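PDB 3RJU: beta-lactamase/D-alanine Carboxypeptidase from Yersinia pestis, which probably hydrolyses beta-lactams or D-alanyl peptides through an active-site serine, as other serine beta-lactamases and penicillin-binding proteins do. Local coordinates for residues Q301-G306 against T333-M338; I63-T68 against A157-L162. All blocks are in the same frame, centred on the assembly; numbering follows the deposited sequence.

Interaction 1: residues Q301-G306 against T333-M338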
ATOM      1  N   GLN A 301       5.276   8.296  -1.161  1.00  8.07           N
ATOM      2  CA  GLN A 301       3.911   8.055  -0.716  1.00  7.65           C
ATOM      3  C   GLN A 301       3.236   6.850  -1.360  1.00  8.40           C
ATOM      4  O   GLN A 301       3.729   6.278  -2.347  1.00  8.88           O
ATOM      5  CB  GLN A 301       3.052   9.336  -0.875  1.00  8.26           C
ATOM      6  CG  GLN A 301       3.032   9.963  -2.278  1.00  7.88           C
ATOM      7  CD  GLN A 301       2.004   9.333  -3.250  1.00  9.12           C
ATOM      8  OE1 GLN A 301       1.426   8.269  -2.992  1.00  9.54           O
ATOM      9  NE2 GLN A 301       1.767  10.008  -4.356  1.00 10.07           N
ATOM     10  N   LYS A 302       2.118   6.444  -0.763  1.00  7.77           N
ATOM     11  CA  LYS A 302       1.241   5.442  -1.363  1.00  8.03           C
ATOM     12  C   LYS A 302      -0.185   5.735  -0.920  1.00  8.17           C
ATOM     13  O   LYS A 302      -0.420   6.067   0.245  1.00  8.47           O
ATOM     14  CB  LYS A 302       1.614   4.020  -0.931  1.00  7.19           C
ATOM     15  CG  LYS A 302       0.722   2.939  -1.585  1.00  8.13           C
ATOM     16  CD  LYS A 302       0.990   2.835  -3.100  1.00  8.66           C
ATOM     17  CE  LYS A 302      -0.035   1.950  -3.832  1.00  8.79           C
ATOM     18  NZ  LYS A 302      -1.280   2.700  -4.192  1.00  9.44           N
ATOM     19  N   THR A 303      -1.110   5.630  -1.868  1.00  8.27           N
ATOM     20  CA  THR A 303      -2.531   5.834  -1.633  1.00  9.15           C
ATOM     21  C   THR A 303      -3.260   4.485  -1.550  1.00  8.56           C
ATOM     22  O   THR A 303      -2.798   3.465  -2.075  1.00  9.65           O
ATOM     23  CB  THR A 303      -3.160   6.616  -2.807  1.00  8.20           C
ATOM     24  OG1 THR A 303      -2.893   5.918  -4.038  1.00  9.09           O
ATOM     25  CG2 THR A 303      -2.582   8.010  -2.913  1.00  9.25           C
ATOM     26  N   GLY A 304      -4.426   4.471  -0.911  1.00  8.46           N
ATOM     27  CA  GLY A 304      -5.226   3.268  -0.873  1.00  8.49           C
ATOM     28  C   GLY A 304      -6.689   3.584  -0.670  1.00  8.65           C
ATOM     29  O   GLY A 304      -7.048   4.561  -0.012  1.00  8.84           O
ATOM     30  N   GLY A 305      -7.545   2.751  -1.241  1.00  9.66           N
ATOM     31  CA  GLY A 305      -8.971   2.912  -1.046  1.00 10.67           C
ATOM     32  C   GLY A 305      -9.668   1.601  -1.321  1.00 11.15           C
ATOM     33  O   GLY A 305      -9.448   0.999  -2.365  1.00 13.80           O
ATOM     34  N   GLY A 306     -10.509   1.153  -0.390  1.00 10.28           N
ATOM     35  CA  GLY A 306     -11.374   0.011  -0.644  1.00 11.10           C
ATOM     36  C   GLY A 306     -12.206  -0.359   0.563  1.00 10.94           C
ATOM     37  O   GLY A 306     -11.800  -0.113   1.695  1.00 11.08           O
ATOM     38  N   THR A 333     -17.137  11.847   1.053  1.00  8.86           N
ATOM     39  CA  THR A 333     -15.676  11.796   1.164  1.00  9.92           C
ATOM     40  C   THR A 333     -14.959  11.838  -0.196  1.00 10.17           C
ATOM     41  O   THR A 333     -15.257  11.040  -1.088  1.00 11.28           O
ATOM     42  CB  THR A 333     -15.231  10.550   1.923  1.00  9.97           C
ATOM     43  OG1 THR A 333     -15.699  10.636   3.289  1.00 10.87           O
ATOM     44  CG2 THR A 333     -13.692  10.411   1.881  1.00 10.48           C
ATOM     45  N   LYS A 334     -14.030  12.784  -0.333  1.00 10.94           N
ATOM     46  CA  LYS A 334     -13.147  12.853  -1.494  1.00 10.14           C
ATOM     47  C   LYS A 334     -11.714  12.582  -1.037  1.00  8.59           C
ATOM     48  O   LYS A 334     -11.213  13.222  -0.115  1.00  9.51           O
ATOM     49  CB  LYS A 334     -13.215  14.235  -2.169  1.00 10.98           C
ATOM     50  CG  LYS A 334     -12.241  14.399  -3.372  1.00 13.46           C
ATOM     51  CD  LYS A 334     -12.215  15.861  -3.873  1.00 17.73           C
ATOM     52  CE  LYS A 334     -11.735  16.016  -5.319  1.00 22.28           C
ATOM     53  NZ  LYS A 334     -10.555  15.188  -5.681  1.00 24.79           N
ATOM     54  N   PHE A 335     -11.065  11.617  -1.679  1.00  9.45           N
ATOM     55  CA  PHE A 335      -9.774  11.117  -1.213  1.00  9.36           C
ATOM     56  C   PHE A 335      -8.755  12.223  -1.031  1.00  8.43           C
ATOM     57  O   PHE A 335      -8.052  12.289   0.001  1.00  9.10           O
ATOM     58  CB  PHE A 335      -9.193  10.076  -2.183  1.00  9.36           C
ATOM     59  CG  PHE A 335      -7.866   9.545  -1.726  1.00  8.33           C
ATOM     60  CD1 PHE A 335      -7.800   8.424  -0.887  1.00  7.47           C
ATOM     61  CD2 PHE A 335      -6.685  10.192  -2.086  1.00  9.73           C
ATOM     62  CE1 PHE A 335      -6.581   7.962  -0.406  1.00  8.34           C
ATOM     63  CE2 PHE A 335      -5.461   9.736  -1.636  1.00  9.64           C
ATOM     64  CZ  PHE A 335      -5.394   8.604  -0.803  1.00  9.16           C
ATOM     65  N   SER A 336      -8.629  13.080  -2.043  1.00  8.72           N
ATOM     66  CA  SER A 336      -7.563  14.071  -1.984  1.00 11.21           C
ATOM     67  C   SER A 336      -7.810  15.147  -0.925  1.00 11.09           C
ATOM     68  O   SER A 336      -6.892  15.870  -0.573  1.00 12.19           O
ATOM     69  CB  SER A 336      -7.305  14.696  -3.355  1.00 13.32           C
ATOM     70  OG  SER A 336      -8.433  15.411  -3.791  1.00 14.39           O
ATOM     71  N   ASN A 337      -9.026  15.231  -0.386  1.00  9.21           N
ATOM     72  CA  ASN A 337      -9.255  16.125   0.753  1.00 11.02           C
ATOM     73  C   ASN A 337      -8.624  15.600   2.034  1.00 11.14           C
ATOM     74  O   ASN A 337      -8.464  16.341   3.013  1.00 16.23           O
ATOM     75  CB  ASN A 337     -10.744  16.401   0.939  1.00 11.91           C
ATOM     76  CG  ASN A 337     -11.266  17.332  -0.122  1.00 12.49           C
ATOM     77  OD1 ASN A 337     -10.481  18.042  -0.739  1.00 15.01           O
ATOM     78  ND2 ASN A 337     -12.573  17.329  -0.356  1.00 12.13           N
HETATM   79  N   MSE A 338      -8.285  14.313   2.035  1.00  8.86           N
HETATM   80  CA  MSE A 338      -7.510  13.746   3.108  1.00 10.32           C
HETATM   81  C   MSE A 338      -6.016  13.837   2.768  1.00  9.24           C
HETATM   82  O   MSE A 338      -5.235  14.374   3.549  1.00 10.37           O
HETATM   83  CB  MSE A 338      -7.918  12.293   3.338  1.00 10.71           C
HETATM   84  CG  MSE A 338      -7.108  11.589   4.420  1.00  9.96           C
HETATM   85 SE   MSE A 338      -7.561   9.698   4.550  0.73 11.98          SE
HETATM   86  CE  MSE A 338      -6.604   9.086   2.965  1.00 10.89           C
TER
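Phe-335 lays the outer end of its ring against Thr-303 and Gly-304, on the strand that carries a Lys-Thr-Gly sequence consistent with the KTG motif of serine beta-lactamases and penicillin-binding proteins. The two segments bury 121 Å² between them, and no hydrogen bond joins them; the contact is one of packing.

Its apolar part is a methyl-ring contact. The CG2 methyl of Thr-303 lies 3.6 Å from Phe-335 CZ and equally 3.6 Å from Phe-335 CE2, while CB of Thr-303 is also 3.6 Å from CZ. The approach is oblique to the ring. Phe-335 reaches the strand with CG opposite its backbone N (chi1 -180°), and Ile-310 and Val-276 pack on the same side chain. One neighbour is polar: Gly-304 O sits 3.5 Å from Phe-335 CE1, again at a slant.

Hydrogen bonding runs within the strand segment or to other partners. Lys-302 NZ donates to Thr-303 O at 2.7 Å, tilted 19° from the carbonyl plane, and also bonds to the hydroxyl of Tyr-159. A citrate, probably from the crystallisation liquor, accepts from Gly-305 N, which is consistent with this end of the strand lining the probable active-site pocket. The two branches of Thr-303 divide the work: with chi1 at 56°, CG2 stands beside the backbone N and meets Phe-335, whereas OG1 hydrogen-bonds to O5 of the citrate.

Interaction 2: residues I63-T68 against A157-L162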
ATOM      1  N   ILE A  63      -2.005   0.087   0.461  1.00  7.89           N
ATOM      2  CA  ILE A  63      -0.754   0.142   1.224  1.00  7.26           C
ATOM      3  C   ILE A  63      -0.153  -1.277   1.215  1.00  7.90           C
ATOM      4  O   ILE A  63       1.069  -1.461   1.325  1.00  8.51           O
ATOM      5  CB  ILE A  63      -0.980   0.648   2.691  1.00  8.17           C
ATOM      6  CG1 ILE A  63      -1.600   2.054   2.699  1.00 10.30           C
ATOM      7  CG2 ILE A  63       0.307   0.657   3.464  1.00  9.28           C
ATOM      8  CD1 ILE A  63      -0.794   3.105   1.985  1.00 11.38           C
ATOM      9  N   THR A  64      -1.028  -2.270   1.039  1.00  7.80           N
ATOM     10  CA  THR A  64      -0.631  -3.676   0.888  1.00  8.34           C
ATOM     11  C   THR A  64       0.488  -3.829  -0.142  1.00  7.47           C
ATOM     12  O   THR A  64       1.413  -4.616   0.061  1.00  7.57           O
ATOM     13  CB  THR A  64      -1.829  -4.545   0.426  1.00  8.66           C
ATOM     14  OG1 THR A  64      -2.817  -4.586   1.463  1.00  9.30           O
ATOM     15  CG2 THR A  64      -1.380  -5.991   0.110  1.00  7.96           C
ATOM     16  N   LYS A  65       0.416  -3.075  -1.238  1.00  7.01           N
ATOM     17  CA  LYS A  65       1.417  -3.203  -2.309  1.00  8.59           C
ATOM     18  C   LYS A  65       2.832  -2.900  -1.825  1.00  8.86           C
ATOM     19  O   LYS A  65       3.792  -3.503  -2.311  1.00  9.95           O
ATOM     20  CB  LYS A  65       1.070  -2.273  -3.464  1.00  8.36           C
ATOM     21  CG  LYS A  65      -0.215  -2.658  -4.187  1.00  7.42           C
ATOM     22  CD  LYS A  65      -0.458  -1.776  -5.397  1.00  7.02           C
ATOM     23  CE  LYS A  65      -1.649  -2.246  -6.236  1.00  6.83           C
ATOM     24  NZ  LYS A  65      -2.949  -2.143  -5.489  1.00  8.42           N
ATOM     25  N   LEU A  66       2.970  -1.984  -0.868  1.00  7.61           N
ATOM     26  CA  LEU A  66       4.305  -1.683  -0.305  1.00  7.43           C
ATOM     27  C   LEU A  66       4.886  -2.887   0.418  1.00  8.63           C
ATOM     28  O   LEU A  66       6.098  -3.109   0.417  1.00 10.05           O
ATOM     29  CB  LEU A  66       4.241  -0.492   0.658  1.00  6.87           C
ATOM     30  CG  LEU A  66       3.629   0.799   0.087  1.00  6.76           C
ATOM     31  CD1 LEU A  66       3.712   1.899   1.152  1.00  9.65           C
ATOM     32  CD2 LEU A  66       4.356   1.192  -1.197  1.00  8.91           C
HETATM   33  N   MSE A  67       4.018  -3.667   1.048  1.00  8.24           N
HETATM   34  CA  MSE A  67       4.469  -4.888   1.714  1.00  8.06           C
HETATM   35  C   MSE A  67       4.805  -5.997   0.706  1.00  8.28           C
HETATM   36  O   MSE A  67       5.744  -6.757   0.912  1.00  8.63           O
HETATM   37  CB  MSE A  67       3.428  -5.349   2.743  1.00  9.66           C
HETATM   38  CG  MSE A  67       3.255  -4.318   3.858  1.00  9.58           C
HETATM   39 SE   MSE A  67       2.039  -4.825   5.249  0.74 12.47          SE
HETATM   40  CE  MSE A  67       1.936  -3.094   6.181  1.00 12.25           C
ATOM     41  N   THR A  68       4.037  -6.105  -0.369  1.00  8.03           N
ATOM     42  CA  THR A  68       4.379  -7.063  -1.424  1.00  7.73           C
ATOM     43  C   THR A  68       5.754  -6.736  -1.988  1.00  7.55           C
ATOM     44  O   THR A  68       6.597  -7.617  -2.128  1.00  9.55           O
ATOM     45  CB  THR A  68       3.348  -7.037  -2.545  1.00  6.93           C
ATOM     46  OG1 THR A  68       2.038  -7.062  -1.948  1.00  8.92           O
ATOM     47  CG2 THR A  68       3.522  -8.241  -3.470  1.00  9.72           C
ATOM     48  N   ALA A 157       3.020   3.088 -17.662  1.00  9.61           N
ATOM     49  CA  ALA A 157       2.538   2.738 -16.331  1.00  9.19           C
ATOM     50  C   ALA A 157       1.024   2.713 -16.378  1.00  9.51           C
ATOM     51  O   ALA A 157       0.408   3.644 -16.880  1.00  9.79           O
ATOM     52  CB  ALA A 157       3.002   3.737 -15.288  1.00  9.68           C
ATOM     53  N   ALA A 158       0.431   1.658 -15.833  1.00  7.64           N
ATOM     54  CA  ALA A 158      -1.015   1.585 -15.697  1.00  8.17           C
ATOM     55  C   ALA A 158      -1.248   0.836 -14.419  1.00  7.92           C
ATOM     56  O   ALA A 158      -0.979  -0.362 -14.331  1.00  9.40           O
ATOM     57  CB  ALA A 158      -1.641   0.864 -16.869  1.00  9.08           C
ATOM     58  N   TYR A 159      -1.723   1.552 -13.406  1.00  8.94           N
ATOM     59  CA  TYR A 159      -1.870   0.999 -12.067  1.00  7.66           C
ATOM     60  C   TYR A 159      -2.649  -0.301 -12.146  1.00  8.99           C
ATOM     61  O   TYR A 159      -3.714  -0.361 -12.779  1.00  9.45           O
ATOM     62  CB  TYR A 159      -2.642   1.988 -11.224  1.00  7.82           C
ATOM     63  CG  TYR A 159      -2.747   1.634  -9.775  1.00  7.93           C
ATOM     64  CD1 TYR A 159      -1.708   1.943  -8.895  1.00  7.67           C
ATOM     65  CD2 TYR A 159      -3.884   1.007  -9.265  1.00 10.24           C
ATOM     66  CE1 TYR A 159      -1.792   1.652  -7.543  1.00  8.61           C
ATOM     67  CE2 TYR A 159      -3.979   0.700  -7.909  1.00  9.64           C
ATOM     68  CZ  TYR A 159      -2.936   1.034  -7.047  1.00  9.06           C
ATOM     69  OH  TYR A 159      -3.032   0.762  -5.704  1.00 10.24           O
ATOM     70  N   SER A 160      -2.135  -1.332 -11.484  1.00  8.81           N
ATOM     71  CA  SER A 160      -2.754  -2.649 -11.563  1.00  8.17           C
ATOM     72  C   SER A 160      -2.798  -3.375 -10.219  1.00  7.77           C
ATOM     73  O   SER A 160      -1.796  -3.453  -9.493  1.00  9.48           O
ATOM     74  CB  SER A 160      -2.061  -3.514 -12.626  1.00  9.73           C
ATOM     75  OG  SER A 160      -2.625  -4.810 -12.650  1.00  8.97           O
ATOM     76  N   ASN A 161      -3.989  -3.860  -9.889  1.00  8.48           N
ATOM     77  CA  ASN A 161      -4.186  -4.799  -8.798  1.00  8.10           C
ATOM     78  C   ASN A 161      -3.829  -6.218  -9.223  1.00  9.07           C
ATOM     79  O   ASN A 161      -3.076  -6.906  -8.519  1.00  9.77           O
ATOM     80  CB  ASN A 161      -5.622  -4.706  -8.304  1.00  8.56           C
ATOM     81  CG  ASN A 161      -5.906  -3.357  -7.658  1.00  9.50           C
ATOM     82  OD1 ASN A 161      -5.036  -2.792  -6.998  1.00 10.65           O
ATOM     83  ND2 ASN A 161      -7.117  -2.836  -7.844  1.00 10.89           N
ATOM     84  N   LEU A 162      -4.354  -6.633 -10.379  1.00  9.02           N
ATOM     85  CA  LEU A 162      -4.051  -7.951 -10.933  1.00  8.17           C
ATOM     86  C   LEU A 162      -2.544  -8.246 -10.927  1.00 10.28           C
ATOM     87  O   LEU A 162      -2.115  -9.307 -10.468  1.00 10.16           O
ATOM     88  CB  LEU A 162      -4.561  -8.038 -12.363  1.00  9.66           C
ATOM     89  CG  LEU A 162      -4.179  -9.295 -13.136  1.00  9.93           C
ATOM     90  CD1 LEU A 162      -4.708 -10.544 -12.398  1.00 10.31           C
ATOM     91  CD2 LEU A 162      -4.724  -9.212 -14.571  1.00 11.94           C
TER
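Lys-65 reaches out from the first turns of helix 64-77 to Tyr-159 and Asn-161, joining what appear to be the SxxK (Ser-62 to Lys-65) and YxN (Tyr-159 to Asn-161) motifs of a serine beta-lactamase or DD-peptidase active site. Within 63-68 only this side chain touches 157-162.

Two hydrogen bonds cross the contact, both from Lys-65 NZ. The shorter, 2.7 Å, goes to Asn-161 OD1 with a C=O...N angle of 167°, so the nitrogen lies almost on the extension of the carbonyl bond. The second, 2.9 Å, goes to Tyr-159 OH. The lysine chain is extended until its last torsion, where a bend (chi4 65°) swings NZ between these acceptors. Ser-62 OG and Ser-226 O are further partners, so at least four oxygens surround an amine with at most three hydrogens, and they cannot each receive a separate, full hydrogen bond from it.

The acceptors are themselves held. Asn-161 ND2 bonds to Glu-121 OE2, which fixes the amide with OD1 turned to the lysine. Tyr-159 OH also bonds to Lys-302 NZ and weakly to a bound citrate, probably from the crystallisation liquor, while its ring stacks with His-114. Ser-160 OG is engaged away from the lysine, with Pro-119 O and as a cap on Ala-163 N. By contrast, Ser-160 O is buried with no hydrogen-bond partner in the model; the nearest atom of Lys-65 is CE, 3.5 Å away. CE also lies 3.4 Å from Tyr-159 OH.

Lys-65 thus connects the hydroxyls of Ser-62 and Tyr-159 through one amine, a network consistent with proton transfer to and from a nucleophilic serine, as in related serine enzymes.

From the N terminus, helix 64-77 comes first, and interaction 2 closes an 88-residue loop when the chain reaches 157-162. Only after that does strand 299-306 open interaction 1, which closes across 26 residues, including strands 309-316 and 321-328, at 333-338, which leads into the C-terminal helix. The contacts are therefore in series, neither nested nor crossing. Interaction 1 ties the large antiparallel sheet to the C-terminal helix; interaction 2 ties helix 64-77 to the segment leading into helix 162-175. Their centres lie about 15 Å apart, yet Lys-302 bridges them: its NZ lies 3.0 Å from Tyr-159 OH, a probable hydrogen bond, and its CE packs 4.1 Å from Lys-65 CD.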